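Local coordinates for epidermin leader peptide processing serine protease EpiP (Staphylococcus aureus subsp. aureus, PDB 3QFH), which is a subtilisin-like serine endopeptidase that probably cleaves the leader peptide from the precursor of the lantibiotic epidermin, at residues V235-K243 with K251-A259. Residues are numbered along the deposited sequence; the frame is centred on the assembly and turned at random.
Sequences VGSYIILDK and KDEKVEYDA
Leu241 and Tyr257 meet where strand 237-241 of this subtilisin-like fold passes the first turn of helix 254-269; the two short axes approach to 8.1 Å and cross steeply. Leu241 CD1 sits over the middle of the Tyr257 ring, 3.8 Å from the centroid and 11° off the normal, a CH-pi contact over one face. Ile239 CG2 instead meets the ring edge near its plane. The extended Ile239 side chain, with CG1 anti to the backbone N (chi1 -165°), carries CD1 to 3.8 Å from Tyr257 CB, crossing the tyrosine side chain at about a right angle.

Beside this apolar patch, two hydrogen bonds tie the strand edge to the helix start, and a third links Asp242 to Asp252 at the strand's C-terminal end. Glu253, the N-cap residue, pairs twice with Ile240: its N donates to Ile240 O (2.9 Å), while its OE1 accepts from Ile240 N at 3.0 Å. The second bond is nearly straight, 175° at the hydrogen, yet reaches OE1 from above the carboxylate plane. Arg295 forms a salt bridge with the other oxygen, OE2, which should help fix the carboxylate. The strand's other edge pairs antiparallel with strand 302-306.

Asp252 OD2 forms a salt bridge with Arg250, whereas OD1 accepts a weak bond from Lys254 N. Across the contact, the same Asp252 OD2 accepts Asp242 N through its anti lone pair, 2.7 Å away.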
loop_
_atom_site.group_PDB
_atom_site.type_symbol
_atom_site.label_atom_id
_atom_site.label_comp_id
_atom_site.label_asym_id
_atom_site.label_seq_id
_atom_site.Cartn_x
_atom_site.Cartn_y
_atom_site.Cartn_z
ATOM N N VAL A 235 -1.206 -0.333 -3.332
ATOM C CA VAL A 235 -1.071 -1.037 -4.620
ATOM C C VAL A 235 -1.022 -2.549 -4.467
ATOM O O VAL A 235 -0.323 -3.097 -3.605
ATOM C CB VAL A 235 0.200 -0.614 -5.433
ATOM C CG1 VAL A 235 1.482 -1.012 -4.708
ATOM C CG2 VAL A 235 0.186 -1.249 -6.821
ATOM N N GLY A 236 -1.770 -3.217 -5.327
ATOM C CA GLY A 236 -1.808 -4.650 -5.357
ATOM C C GLY A 236 -1.417 -5.087 -6.747
ATOM O O GLY A 236 -1.274 -4.263 -7.653
ATOM N N SER A 237 -1.219 -6.380 -6.910
ATOM C CA SER A 237 -0.912 -6.928 -8.205
ATOM C C SER A 237 -1.044 -8.424 -8.102
ATOM O O SER A 237 -0.801 -9.012 -7.044
ATOM C CB SER A 237 0.514 -6.591 -8.632
ATOM O OG SER A 237 1.431 -7.339 -7.864
ATOM N N TYR A 238 -1.441 -9.042 -9.196
ATOM C CA TYR A 238 -1.541 -10.468 -9.234
ATOM C C TYR A 238 -0.270 -10.904 -9.914
ATOM O O TYR A 238 0.007 -10.509 -11.053
ATOM C CB TYR A 238 -2.790 -10.911 -9.964
ATOM C CG TYR A 238 -4.026 -10.492 -9.229
ATOM C CD1 TYR A 238 -4.520 -11.257 -8.186
ATOM C CD2 TYR A 238 -4.688 -9.316 -9.553
ATOM C CE1 TYR A 238 -5.644 -10.879 -7.490
ATOM C CE2 TYR A 238 -5.828 -8.931 -8.861
ATOM C CZ TYR A 238 -6.297 -9.723 -7.825
ATOM O OH TYR A 238 -7.420 -9.358 -7.119
ATOM N N ILE A 239 0.507 -11.704 -9.199
ATOM C CA ILE A 239 1.801 -12.128 -9.666
ATOM C C ILE A 239 1.810 -13.629 -9.925
ATOM O O ILE A 239 1.161 -14.395 -9.212
ATOM C CB ILE A 239 2.870 -11.722 -8.616
ATOM C CG1 ILE A 239 4.276 -11.790 -9.192
ATOM C CG2 ILE A 239 2.728 -12.550 -7.330
ATOM C CD1 ILE A 239 5.309 -11.206 -8.273
ATOM N N ILE A 240 2.525 -14.031 -10.974
ATOM C CA ILE A 240 2.678 -15.431 -11.326
ATOM C C ILE A 240 4.014 -15.933 -10.784
ATOM O O ILE A 240 5.050 -15.292 -10.978
ATOM C CB ILE A 240 2.652 -15.643 -12.873
ATOM C CG1 ILE A 240 1.341 -15.123 -13.470
ATOM C CG2 ILE A 240 2.836 -17.107 -13.207
ATOM C CD1 ILE A 240 1.298 -15.133 -14.981
ATOM N N LEU A 241 3.982 -17.053 -10.072
ATOM C CA LEU A 241 5.203 -17.677 -9.573
ATOM C C LEU A 241 5.023 -19.171 -9.684
ATOM O O LEU A 241 3.910 -19.686 -9.524
ATOM C CB LEU A 241 5.545 -17.283 -8.139
ATOM C CG LEU A 241 4.648 -17.769 -7.010
ATOM C CD1 LEU A 241 5.341 -17.574 -5.668
ATOM C CD2 LEU A 241 3.307 -17.049 -7.065
ATOM N N ASP A 242 6.125 -19.863 -9.938
ATOM C CA ASP A 242 6.096 -21.290 -10.164
ATOM C C ASP A 242 7.155 -22.027 -9.345
ATOM O O ASP A 242 8.287 -22.205 -9.794
ATOM C CB ASP A 242 6.315 -21.526 -11.650
ATOM C CG ASP A 242 6.080 -22.950 -12.054
ATOM O OD1 ASP A 242 6.244 -23.238 -13.254
ATOM O OD2 ASP A 242 5.730 -23.776 -11.181
ATOM N N LYS A 243 6.763 -22.502 -8.164
ATOM C CA LYS A 243 7.691 -23.198 -7.252
ATOM C C LYS A 243 8.242 -24.536 -7.764
ATOM O O LYS A 243 9.192 -25.066 -7.199
ATOM C CB LYS A 243 7.047 -23.372 -5.873
ATOM C CG LYS A 243 6.732 -22.034 -5.209
ATOM C CD LYS A 243 6.313 -22.162 -3.749
ATOM C CE LYS A 243 6.052 -20.781 -3.149
ATOM N NZ LYS A 243 5.743 -20.822 -1.692
ATOM N N LYS A 251 10.483 -18.276 -16.306
ATOM C CA LYS A 251 9.387 -17.824 -17.147
ATOM C C LYS A 251 8.307 -17.133 -16.302
ATOM O O LYS A 251 7.384 -16.546 -16.840
ATOM C CB LYS A 251 8.788 -19.037 -17.884
ATOM C CG LYS A 251 9.852 -19.957 -18.486
ATOM C CD LYS A 251 9.307 -21.193 -19.227
ATOM C CE LYS A 251 8.434 -22.124 -18.352
ATOM N NZ LYS A 251 7.012 -21.662 -18.223
ATOM N N ASP A 252 8.428 -17.211 -14.981
ATOM C CA ASP A 252 7.451 -16.616 -14.079
ATOM C C ASP A 252 7.963 -15.247 -13.586
ATOM O O ASP A 252 8.860 -14.672 -14.202
ATOM C CB ASP A 252 7.153 -17.572 -12.923
ATOM C CG ASP A 252 8.381 -17.871 -12.066
ATOM O OD1 ASP A 252 9.472 -17.289 -12.309
ATOM O OD2 ASP A 252 8.259 -18.701 -11.141
ATOM N N GLU A 253 7.403 -14.733 -12.492
ATOM C CA GLU A 253 7.793 -13.422 -11.964
ATOM C C GLU A 253 8.462 -13.551 -10.592
ATOM O O GLU A 253 8.289 -12.738 -9.692
ATOM C CB GLU A 253 6.564 -12.516 -11.970
ATOM C CG GLU A 253 5.989 -12.436 -13.409
ATOM C CD GLU A 253 4.595 -11.890 -13.514
ATOM O OE1 GLU A 253 3.853 -11.882 -12.512
ATOM O OE2 GLU A 253 4.227 -11.488 -14.638
ATOM N N LYS A 254 9.278 -14.585 -10.486
ATOM C CA LYS A 254 10.003 -14.910 -9.279
ATOM C C LYS A 254 10.826 -13.780 -8.676
ATOM O O LYS A 254 10.766 -13.546 -7.454
ATOM C CB LYS A 254 10.927 -16.082 -9.589
ATOM C CG LYS A 254 11.857 -16.528 -8.470
ATOM C CD LYS A 254 11.119 -17.093 -7.298
ATOM C CE LYS A 254 12.069 -17.874 -6.372
ATOM N NZ LYS A 254 11.414 -18.255 -5.094
ATOM N N VAL A 255 11.610 -13.093 -9.499
ATOM C CA VAL A 255 12.495 -12.053 -8.961
ATOM C C VAL A 255 11.723 -10.944 -8.260
ATOM O O VAL A 255 12.119 -10.494 -7.178
ATOM C CB VAL A 255 13.463 -11.500 -10.016
ATOM C CG1 VAL A 255 14.302 -10.380 -9.432
ATOM C CG2 VAL A 255 14.364 -12.613 -10.498
ATOM N N GLU A 256 10.608 -10.532 -8.859
ATOM C CA GLU A 256 9.770 -9.511 -8.283
ATOM C C GLU A 256 9.148 -9.998 -6.988
ATOM O O GLU A 256 9.078 -9.259 -6.027
ATOM C CB GLU A 256 8.649 -9.085 -9.240
ATOM C CG GLU A 256 9.029 -8.069 -10.277
ATOM C CD GLU A 256 9.887 -8.591 -11.413
ATOM O OE1 GLU A 256 9.994 -9.835 -11.611
ATOM O OE2 GLU A 256 10.428 -7.720 -12.134
ATOM N N TYR A 257 8.658 -11.236 -6.991
ATOM C CA TYR A 257 8.032 -11.815 -5.806
ATOM C C TYR A 257 9.022 -11.764 -4.635
ATOM O O TYR A 257 8.717 -11.238 -3.553
ATOM C CB TYR A 257 7.583 -13.261 -6.071
ATOM C CG TYR A 257 6.835 -13.837 -4.899
ATOM C CD1 TYR A 257 5.451 -13.800 -4.852
ATOM C CD2 TYR A 257 7.519 -14.370 -3.804
ATOM C CE1 TYR A 257 4.757 -14.299 -3.751
ATOM C CE2 TYR A 257 6.837 -14.879 -2.716
ATOM C CZ TYR A 257 5.455 -14.834 -2.696
ATOM O OH TYR A 257 4.773 -15.325 -1.610
ATOM N N ASP A 258 10.213 -12.297 -4.875
ATOM C CA ASP A 258 11.276 -12.314 -3.880
ATOM C C ASP A 258 11.648 -10.922 -3.432
ATOM O O ASP A 258 11.859 -10.703 -2.256
ATOM C CB ASP A 258 12.533 -12.988 -4.440
ATOM C CG ASP A 258 12.361 -14.492 -4.633
ATOM O OD1 ASP A 258 11.381 -15.056 -4.100
ATOM O OD2 ASP A 258 13.217 -15.108 -5.306
ATOM N N ALA A 259 11.758 -9.994 -4.375
ATOM C CA ALA A 259 12.148 -8.623 -4.049
ATOM C C ALA A 259 11.136 -8.009 -3.089
ATOM O O ALA A 259 11.514 -7.416 -2.068
ATOM C CB ALA A 259 12.253 -7.774 -5.305
#